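Local structure of 6-phospho-alpha-glucosidase (Merdibacter massiliensis, 6VC6) at residues P47-E58 and E298-L308; N139-N147 and H319-I330. The protein probably hydrolyses 6-phospho-alpha-glucosides by the NAD- and manganese-dependent route of family 4 glycosidases, holding 6-phosphoglucose beside the cofactor. All coordinates share one frame; numbering follows the deposited sequence.

Contact 1: residues P47-E58 and E298-L308; sequences PIGEFGKILFSE and ECREVIARGEL
Phe51 and Cys299 meet where two helices of a family 4 glycosidase pack: helix 42-59 of the N-terminal, Rossmann-type half and the end of helix 291-305, from the C-terminal family region. The axes approach to 8.8 Å and cross at 56°, and side chains of both helices interlock there. With CG anti to the backbone N (chi1 161°), the Phe51 ring reaches between three partners. Cys299 SG comes in obliquely, 4.4 Å from the ring centroid of Phe51, as a sulfur-aromatic contact; Val302 meets the ring at its edge, CB lying 3.8 Å from Phe51 CD2; and a methyl of Leu308, CD2, closes on CE2. Pro17 of helix 16-25 also touches Cys299, so the same site joins a third helix.

On one flank Ile303 brings CD1 against the turn Pro47-Glu50, near the Pro47 ring and Glu50 CB. Only the stem of Glu50 takes part, its carboxylate bending off to the hydroxyl of Tyr67. One turn further on, Ile54 and Val302 pass alongside, their ends heading opposite ways, with Ile54 CD1 3.6 Å from Val302 CG1.

Gly306, at positive phi, ends the second helix and turns the chain back across the first. Leu308 then sets CD2 against Leu55, while its CD1 lies along the outstretched Glu58, from CB to the carboxylate carbon CD. The carboxylate fastens this exit: Leu308 N donates to Glu58 OE1 at 3.1 Å, on the syn side and 30° out of the carboxylate plane.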
# COMPACT_ATOMS: atom_id res chain seq x y z
N PRO A 47 -19.63 13.67 4.24
CA PRO A 47 -19.20 14.17 5.56
C PRO A 47 -17.72 14.47 5.63
O PRO A 47 -17.31 15.32 6.43
CB PRO A 47 -19.60 13.04 6.51
CG PRO A 47 -19.64 11.82 5.67
CD PRO A 47 -20.15 12.29 4.34
N ILE A 48 -16.90 13.80 4.81
CA ILE A 48 -15.48 14.12 4.78
C ILE A 48 -15.25 15.45 4.07
O ILE A 48 -14.41 16.26 4.49
CB ILE A 48 -14.70 12.97 4.12
CG1 ILE A 48 -14.68 11.75 5.04
CG2 ILE A 48 -13.28 13.41 3.78
CD1 ILE A 48 -14.39 10.45 4.32
N GLY A 49 -15.99 15.70 2.99
CA GLY A 49 -15.83 16.96 2.28
C GLY A 49 -16.34 18.15 3.06
O GLY A 49 -15.75 19.23 3.02
N GLU A 50 -17.45 17.98 3.78
CA GLU A 50 -17.96 19.06 4.62
C GLU A 50 -17.03 19.35 5.79
O GLU A 50 -16.91 20.50 6.21
CB GLU A 50 -19.37 18.73 5.12
CG GLU A 50 -20.41 18.64 4.02
CD GLU A 50 -20.59 19.95 3.27
OE1 GLU A 50 -20.50 21.02 3.91
OE2 GLU A 50 -20.82 19.91 2.05
N PHE A 51 -16.37 18.32 6.32
CA PHE A 51 -15.35 18.54 7.34
C PHE A 51 -14.17 19.33 6.77
O PHE A 51 -13.61 20.20 7.44
CB PHE A 51 -14.87 17.20 7.91
CG PHE A 51 -13.54 17.28 8.61
CD1 PHE A 51 -12.38 16.87 7.97
CD2 PHE A 51 -13.45 17.76 9.90
CE1 PHE A 51 -11.16 16.94 8.61
CE2 PHE A 51 -12.23 17.83 10.55
CZ PHE A 51 -11.08 17.42 9.90
N GLY A 52 -13.79 19.03 5.52
CA GLY A 52 -12.68 19.75 4.91
C GLY A 52 -12.99 21.22 4.69
O GLY A 52 -12.11 22.07 4.85
N LYS A 53 -14.23 21.53 4.31
CA LYS A 53 -14.60 22.93 4.09
C LYS A 53 -14.50 23.73 5.38
O LYS A 53 -14.10 24.90 5.36
CB LYS A 53 -16.01 23.01 3.51
CG LYS A 53 -16.12 22.50 2.08
CD LYS A 53 -17.18 23.25 1.30
CE LYS A 53 -18.58 22.82 1.71
NZ LYS A 53 -19.63 23.70 1.12
N ILE A 54 -14.90 23.13 6.49
CA ILE A 54 -14.73 23.78 7.77
C ILE A 54 -13.26 23.94 8.12
O ILE A 54 -12.83 24.99 8.56
CB ILE A 54 -15.42 23.00 8.90
CG1 ILE A 54 -16.92 22.96 8.67
CG2 ILE A 54 -15.15 23.65 10.24
CD1 ILE A 54 -17.64 22.05 9.64
N LEU A 55 -12.49 22.88 7.91
CA LEU A 55 -11.08 22.89 8.27
C LEU A 55 -10.30 23.89 7.45
O LEU A 55 -9.50 24.65 7.97
CB LEU A 55 -10.49 21.50 8.08
CG LEU A 55 -8.98 21.38 8.11
CD1 LEU A 55 -8.49 21.26 9.54
CD2 LEU A 55 -8.52 20.20 7.29
N PHE A 56 -10.54 23.89 6.15
CA PHE A 56 -9.86 24.80 5.25
C PHE A 56 -10.23 26.26 5.49
O PHE A 56 -9.39 27.14 5.39
CB PHE A 56 -10.03 24.36 3.80
CG PHE A 56 -9.40 23.03 3.51
CD1 PHE A 56 -8.17 22.71 4.04
CD2 PHE A 56 -10.04 22.11 2.72
CE1 PHE A 56 -7.59 21.48 3.79
CE2 PHE A 56 -9.47 20.88 2.46
CZ PHE A 56 -8.24 20.57 3.00
N SER A 57 -11.49 26.50 5.81
CA SER A 57 -11.92 27.85 6.09
C SER A 57 -11.16 28.37 7.30
O SER A 57 -10.71 29.50 7.30
CB SER A 57 -13.41 27.87 6.41
OG SER A 57 -14.17 28.03 5.24
N GLU A 58 -11.03 27.54 8.32
CA GLU A 58 -10.26 27.90 9.50
C GLU A 58 -8.75 28.03 9.29
O GLU A 58 -8.14 28.94 9.82
CB GLU A 58 -10.54 26.93 10.65
CG GLU A 58 -11.87 27.18 11.35
CD GLU A 58 -11.87 26.70 12.78
OE1 GLU A 58 -12.89 26.14 13.20
OE2 GLU A 58 -10.86 26.88 13.48
N GLU A 298 -15.81 11.77 14.17
CA GLU A 298 -14.99 12.98 14.27
C GLU A 298 -15.54 14.09 13.39
O GLU A 298 -15.51 15.27 13.77
CB GLU A 298 -13.54 12.67 13.89
CG GLU A 298 -12.53 13.53 14.64
CD GLU A 298 -11.32 13.91 13.80
OE1 GLU A 298 -10.98 15.11 13.76
OE2 GLU A 298 -10.69 13.00 13.22
N CYS A 299 -15.59 13.66 12.12
CA CYS A 299 -16.06 14.53 11.05
C CYS A 299 -17.49 14.98 11.30
O CYS A 299 -17.83 16.14 11.08
CB CYS A 299 -15.94 13.82 9.70
SG CYS A 299 -14.25 13.45 9.17
N ARG A 300 -18.34 14.07 11.77
CA ARG A 300 -19.72 14.43 12.07
C ARG A 300 -19.82 15.28 13.33
O ARG A 300 -20.78 16.05 13.48
CB ARG A 300 -20.58 13.17 12.18
CG ARG A 300 -21.25 12.78 10.88
CD ARG A 300 -21.45 11.28 10.77
NE ARG A 300 -21.83 10.88 9.42
CZ ARG A 300 -21.72 9.64 8.94
NH1 ARG A 300 -22.09 9.37 7.69
NH2 ARG A 300 -21.23 8.67 9.70
N GLU A 301 -18.86 15.15 14.24
CA GLU A 301 -18.79 16.07 15.37
C GLU A 301 -18.50 17.49 14.91
O GLU A 301 -19.09 18.45 15.40
CB GLU A 301 -17.72 15.61 16.37
CG GLU A 301 -18.21 14.63 17.43
CD GLU A 301 -17.11 14.24 18.40
OE1 GLU A 301 -15.98 14.76 18.26
OE2 GLU A 301 -17.37 13.42 19.30
N VAL A 302 -17.59 17.63 13.94
CA VAL A 302 -17.21 18.95 13.45
C VAL A 302 -18.35 19.56 12.64
O VAL A 302 -18.63 20.76 12.74
CB VAL A 302 -15.91 18.86 12.64
CG1 VAL A 302 -15.60 20.19 11.97
CG2 VAL A 302 -14.76 18.42 13.53
N ILE A 303 -19.02 18.75 11.82
CA ILE A 303 -20.13 19.26 11.02
C ILE A 303 -21.28 19.71 11.92
O ILE A 303 -21.94 20.72 11.66
CB ILE A 303 -20.59 18.19 10.01
CG1 ILE A 303 -19.54 18.01 8.91
CG2 ILE A 303 -21.94 18.55 9.40
CD1 ILE A 303 -19.60 16.67 8.23
N ALA A 304 -21.52 18.97 13.01
CA ALA A 304 -22.60 19.34 13.92
C ALA A 304 -22.28 20.61 14.69
O ALA A 304 -23.18 21.39 15.01
CB ALA A 304 -22.88 18.19 14.89
N ARG A 305 -21.00 20.85 15.00
CA ARG A 305 -20.62 22.03 15.76
C ARG A 305 -20.43 23.25 14.87
O ARG A 305 -20.62 24.39 15.33
CB ARG A 305 -19.35 21.76 16.56
CG ARG A 305 -19.09 22.76 17.68
CD ARG A 305 -17.69 22.59 18.27
NE ARG A 305 -17.46 21.23 18.76
CZ ARG A 305 -16.72 20.32 18.12
NH1 ARG A 305 -16.14 20.63 16.97
NH2 ARG A 305 -16.56 19.11 18.64
N GLY A 306 -20.06 23.05 13.61
CA GLY A 306 -19.76 24.15 12.71
C GLY A 306 -18.35 24.67 12.79
O GLY A 306 -17.97 25.53 11.99
N GLU A 307 -17.54 24.18 13.73
CA GLU A 307 -16.16 24.57 13.93
C GLU A 307 -15.35 23.34 14.28
O GLU A 307 -15.88 22.23 14.41
CB GLU A 307 -16.03 25.65 15.01
CG GLU A 307 -15.80 25.10 16.41
CD GLU A 307 -15.82 26.18 17.47
OE1 GLU A 307 -16.01 27.36 17.12
OE2 GLU A 307 -15.64 25.84 18.66
N LEU A 308 -14.04 23.51 14.41
CA LEU A 308 -13.24 22.35 14.79
C LEU A 308 -13.11 22.25 16.31
O LEU A 308 -12.54 23.13 16.96
CB LEU A 308 -11.85 22.42 14.15
CG LEU A 308 -11.82 22.72 12.65
CD1 LEU A 308 -10.64 23.61 12.30
CD2 LEU A 308 -11.79 21.43 11.84

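Contact 2: residues N139-N147 and H319-I330; sequences NAWILNYSN and HAEMMIKVAEAI. With NAD (nicotinamide-adenine-dinucleotide), chain G; G6P (6-O-phosphono-alpha-D-glucopyranose), chain F.
Strand 141-144 and helix 319-330 run nearly antiparallel, at 154° and 10.0 Å between axes, Leu143 facing Met323, a helix from the C-terminal family region packed on the Rossmann-type sheet of the N-terminal half. Away from the cofactor, the Ile330 methyl CG2 sits over the five-membered ring of Trp141, 3.6 Å from its centroid, while Leu143 spreads its two methyls: CD1 rests against Val326 CG1 and Ala327 CB, CD2 against Ile330 CD1.

Beyond the strand, Tyr145 is sandwiched. Met323, a selenomethionine bent at its last torsion, brings CE over one face. On the opposite face the His319 ring forms an offset stack, planes at 14° and centroids 4.1 Å apart. Tyr145 OH donates to His319 O at 2.8 Å, and a hydrogen bond between His319 ND1 and Asp171 OD1 probably helps to fix the imidazole's rotation. Replacing Tyr145 with an alanine removes one of the rings packed on His319 and would probably leave its carbonyl without this donor and open a gap beside Met323 CE.

The NAD carboxamide N7N donates to Tyr145 O almost straight, at 169°, and Asn147 ND2 bridges cofactor and sugar, 3.0 Å from NAD O2D and 2.7 Å from G6P O3.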
# COMPACT_ATOMS: atom_id res chain seq x y z
N ASN A 139 -0.36 14.37 -18.41
CA ASN A 139 0.94 14.53 -17.79
C ASN A 139 0.96 14.65 -16.26
O ASN A 139 2.00 14.92 -15.68
CB ASN A 139 1.71 15.66 -18.45
CG ASN A 139 1.61 15.62 -19.96
OD1 ASN A 139 2.02 14.64 -20.58
ND2 ASN A 139 1.05 16.66 -20.55
N ALA A 140 -0.18 14.45 -15.61
CA ALA A 140 -0.21 14.54 -14.15
C ALA A 140 0.53 13.36 -13.54
O ALA A 140 0.49 12.24 -14.06
CB ALA A 140 -1.66 14.57 -13.66
N TRP A 141 1.22 13.62 -12.44
CA TRP A 141 1.90 12.55 -11.71
C TRP A 141 0.89 11.80 -10.86
O TRP A 141 0.19 12.39 -10.03
CB TRP A 141 3.01 13.13 -10.83
CG TRP A 141 4.38 12.98 -11.42
CD1 TRP A 141 5.15 13.96 -11.98
CD2 TRP A 141 5.15 11.77 -11.51
NE1 TRP A 141 6.34 13.44 -12.41
CE2 TRP A 141 6.37 12.10 -12.13
CE3 TRP A 141 4.92 10.44 -11.12
CZ2 TRP A 141 7.36 11.15 -12.38
CZ3 TRP A 141 5.91 9.50 -11.37
CH2 TRP A 141 7.11 9.86 -11.99
N ILE A 142 0.79 10.49 -11.08
CA ILE A 142 -0.17 9.64 -10.39
C ILE A 142 0.58 8.89 -9.30
O ILE A 142 1.39 8.00 -9.59
CB ILE A 142 -0.88 8.68 -11.35
CG1 ILE A 142 -1.82 9.46 -12.28
CG2 ILE A 142 -1.64 7.62 -10.58
CD1 ILE A 142 -2.42 8.63 -13.38
N LEU A 143 0.32 9.24 -8.04
CA LEU A 143 0.88 8.56 -6.89
C LEU A 143 -0.20 7.67 -6.29
O LEU A 143 -1.25 8.16 -5.86
CB LEU A 143 1.38 9.57 -5.85
CG LEU A 143 2.27 10.70 -6.37
CD1 LEU A 143 2.82 11.53 -5.22
CD2 LEU A 143 3.39 10.16 -7.24
N ASN A 144 0.06 6.36 -6.26
CA ASN A 144 -0.96 5.37 -5.94
C ASN A 144 -0.64 4.67 -4.63
O ASN A 144 0.44 4.08 -4.48
CB ASN A 144 -1.10 4.35 -7.06
CG ASN A 144 -2.10 3.27 -6.74
OD1 ASN A 144 -3.26 3.55 -6.45
ND2 ASN A 144 -1.66 2.01 -6.77
N TYR A 145 -1.58 4.65 -3.71
CA TYR A 145 -1.46 3.88 -2.50
C TYR A 145 -2.34 2.64 -2.62
O TYR A 145 -2.19 1.70 -1.87
CB TYR A 145 -1.99 4.72 -1.35
CG TYR A 145 -0.99 5.23 -0.36
CD1 TYR A 145 -1.22 6.39 0.32
CD2 TYR A 145 0.16 4.54 -0.08
CE1 TYR A 145 -0.34 6.87 1.25
CE2 TYR A 145 1.06 5.01 0.84
CZ TYR A 145 0.80 6.17 1.50
OH TYR A 145 1.67 6.65 2.42
N SER A 146 -3.26 2.64 -3.58
CA SER A 146 -4.31 1.63 -3.63
C SER A 146 -3.77 0.22 -3.75
O SER A 146 -2.95 -0.07 -4.60
CB SER A 146 -5.26 1.91 -4.81
OG SER A 146 -5.62 3.27 -4.90
N ASN A 147 -4.28 -0.66 -2.90
CA ASN A 147 -3.82 -2.05 -2.81
C ASN A 147 -4.66 -3.03 -3.64
O ASN A 147 -5.74 -2.66 -4.05
CB ASN A 147 -3.78 -2.49 -1.35
CG ASN A 147 -2.45 -2.20 -0.69
OD1 ASN A 147 -1.41 -2.53 -1.22
ND2 ASN A 147 -2.50 -1.58 0.47
N HIS A 319 1.07 8.38 7.62
CA HIS A 319 0.63 7.78 6.37
C HIS A 319 0.42 8.84 5.29
O HIS A 319 0.90 8.68 4.16
CB HIS A 319 -0.66 6.98 6.59
CG HIS A 319 -1.31 6.53 5.32
ND1 HIS A 319 -0.89 5.43 4.62
CD2 HIS A 319 -2.36 7.04 4.63
CE1 HIS A 319 -1.64 5.27 3.55
NE2 HIS A 319 -2.55 6.23 3.53
N ALA A 320 -0.28 9.92 5.62
CA ALA A 320 -0.54 10.97 4.64
C ALA A 320 0.72 11.78 4.34
O ALA A 320 0.88 12.28 3.22
CB ALA A 320 -1.66 11.88 5.12
N GLU A 321 1.61 11.92 5.32
CA GLU A 321 2.79 12.76 5.12
C GLU A 321 3.75 12.16 4.11
O GLU A 321 4.40 12.90 3.37
CB GLU A 321 3.51 12.99 6.45
CG GLU A 321 2.87 14.04 7.33
CD GLU A 321 3.77 14.49 8.45
OE1 GLU A 321 4.93 14.02 8.51
OE2 GLU A 321 3.33 15.31 9.28
N MSE A 322 3.84 10.84 4.05
CA MSE A 322 4.83 10.24 3.18
C MSE A 322 4.50 10.45 1.71
O MSE A 322 5.39 10.64 0.89
CB MSE A 322 4.96 8.75 3.43
CG MSE A 322 6.12 8.18 2.66
SE MSE A 322 6.52 6.34 3.09
CE MSE A 322 5.61 5.53 1.58
N MSE A 323 3.22 10.38 1.38
CA MSE A 323 2.79 10.62 0.00
C MSE A 323 3.03 12.08 -0.36
O MSE A 323 3.42 12.39 -1.49
CB MSE A 323 1.31 10.26 -0.20
CG MSE A 323 0.83 10.50 -1.63
SE MSE A 323 -0.80 9.56 -2.15
CE MSE A 323 -0.02 7.90 -2.80
N ILE A 324 2.79 12.98 0.59
CA ILE A 324 3.07 14.40 0.34
C ILE A 324 4.56 14.62 0.16
O ILE A 324 4.99 15.37 -0.72
CB ILE A 324 2.50 15.27 1.48
CG1 ILE A 324 0.98 15.13 1.55
CG2 ILE A 324 2.88 16.73 1.26
CD1 ILE A 324 0.37 15.81 2.76
N LYS A 325 5.38 13.98 1.00
CA LYS A 325 6.83 14.11 0.85
C LYS A 325 7.30 13.53 -0.48
O LYS A 325 8.25 14.05 -1.08
CB LYS A 325 7.54 13.41 2.02
CG LYS A 325 7.32 14.07 3.37
CD LYS A 325 8.23 15.27 3.56
CE LYS A 325 7.94 15.97 4.88
NZ LYS A 325 7.84 15.01 6.01
N VAL A 326 6.65 12.47 -0.95
CA VAL A 326 6.97 11.93 -2.27
C VAL A 326 6.62 12.95 -3.35
O VAL A 326 7.38 13.15 -4.31
CB VAL A 326 6.24 10.59 -2.49
CG1 VAL A 326 6.25 10.21 -3.97
CG2 VAL A 326 6.88 9.49 -1.66
N ALA A 327 5.47 13.62 -3.20
CA ALA A 327 5.10 14.65 -4.16
C ALA A 327 6.06 15.83 -4.10
O ALA A 327 6.35 16.45 -5.13
CB ALA A 327 3.67 15.12 -3.89
N GLU A 328 6.58 16.15 -2.91
CA GLU A 328 7.56 17.22 -2.79
C GLU A 328 8.86 16.86 -3.50
O GLU A 328 9.41 17.67 -4.25
CB GLU A 328 7.83 17.52 -1.31
CG GLU A 328 6.68 18.16 -0.57
CD GLU A 328 6.98 18.35 0.90
OE1 GLU A 328 6.02 18.38 1.71
OE2 GLU A 328 8.17 18.47 1.26
N ALA A 329 9.36 15.64 -3.27
CA ALA A 329 10.58 15.20 -3.93
C ALA A 329 10.43 15.19 -5.44
O ALA A 329 11.40 15.47 -6.17
CB ALA A 329 10.99 13.82 -3.42
N ILE A 330 9.24 14.87 -5.94
CA ILE A 330 9.00 14.88 -7.38
C ILE A 330 8.93 16.31 -7.90
O ILE A 330 9.63 16.68 -8.85
CB ILE A 330 7.73 14.08 -7.72
CG1 ILE A 330 7.96 12.58 -7.51
CG2 ILE A 330 7.29 14.37 -9.15
CD1 ILE A 330 6.70 11.76 -7.65
PA NAD G . -12.07 2.79 2.60
O1A NAD G . -12.26 3.52 3.91
O2A NAD G . -13.11 1.81 2.13
O5B NAD G . -11.84 3.88 1.44
C5B NAD G . -11.96 3.51 0.07
C4B NAD G . -12.65 4.62 -0.70
O4B NAD G . -12.40 4.48 -2.10
C3B NAD G . -14.15 4.56 -0.50
O3B NAD G . -14.63 5.85 -0.10
C2B NAD G . -14.72 4.21 -1.86
O2B NAD G . -15.93 4.94 -2.11
C1B NAD G . -13.62 4.64 -2.82
N9A NAD G . -13.63 3.83 -4.06
C8A NAD G . -13.81 2.50 -4.17
N7A NAD G . -13.77 2.11 -5.47
C5A NAD G . -13.56 3.21 -6.22
C6A NAD G . -13.41 3.51 -7.66
N6A NAD G . -13.48 2.53 -8.59
N1A NAD G . -13.21 4.80 -8.01
C2A NAD G . -13.14 5.79 -7.10
N3A NAD G . -13.27 5.58 -5.78
C4A NAD G . -13.48 4.34 -5.28
O3 NAD G . -10.64 2.05 2.62
PN NAD G . -9.43 2.51 3.57
O1N NAD G . -9.33 1.54 4.72
O2N NAD G . -9.52 4.00 3.83
O5D NAD G . -8.19 2.25 2.58
C5D NAD G . -7.88 3.18 1.55
C4D NAD G . -6.90 2.53 0.59
O4D NAD G . -5.56 2.87 0.95
C3D NAD G . -7.02 1.01 0.66
O3D NAD G . -7.07 0.48 -0.67
C2D NAD G . -5.73 0.56 1.30
O2D NAD G . -5.30 -0.70 0.79
C1D NAD G . -4.78 1.67 0.90
N1N NAD G . -3.60 1.75 1.76
C2N NAD G . -2.43 1.45 1.21
C3N NAD G . -1.25 1.50 1.94
C7N NAD G . 0.04 1.15 1.26
O7N NAD G . 1.03 0.95 1.94
N7N NAD G . 0.05 1.06 -0.07
C4N NAD G . -1.31 1.87 3.28
C5N NAD G . -2.54 2.16 3.84
C6N NAD G . -3.69 2.11 3.05
C1 G6P F . 0.22 -1.89 6.19
C2 G6P F . 0.42 -1.82 4.67
C3 G6P F . -0.82 -1.42 3.89
C4 G6P F . -2.02 -2.12 4.48
C5 G6P F . -2.25 -1.53 5.86
C6 G6P F . -3.38 -2.29 6.55
O1 G6P F . 1.17 -1.03 6.83
O2 G6P F . 1.47 -0.90 4.37
O3 G6P F . -0.69 -1.77 2.51
O4 G6P F . -3.17 -1.88 3.66
O5 G6P F . -1.10 -1.63 6.71
O6 G6P F . -3.97 -1.43 7.52
P G6P F . -5.38 -1.82 8.20
O1P G6P F . -6.39 -1.32 7.20
O2P G6P F . -5.33 -3.32 8.34
O3P G6P F . -5.36 -1.08 9.52

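In the fold
Followed from the N terminus, the chain lays down helix 42-59, then strand 141-144, and only much later helix 291-305 and helix 318-331, which succeed one another. Contact 1 therefore closes a loop of 239 residues and contact 2 one of 171, and the two cross, since their segments alternate along the chain. Both join the N-terminal family region to the C-terminal one: contact 1 near the periphery, about 27 Å between its centre and that of the chain, and contact 2 in the buried interior beside the ligands. Their nearest atoms stay about 10 Å apart, so they illustrate two separate seams, one between helices and one between sheet and helix.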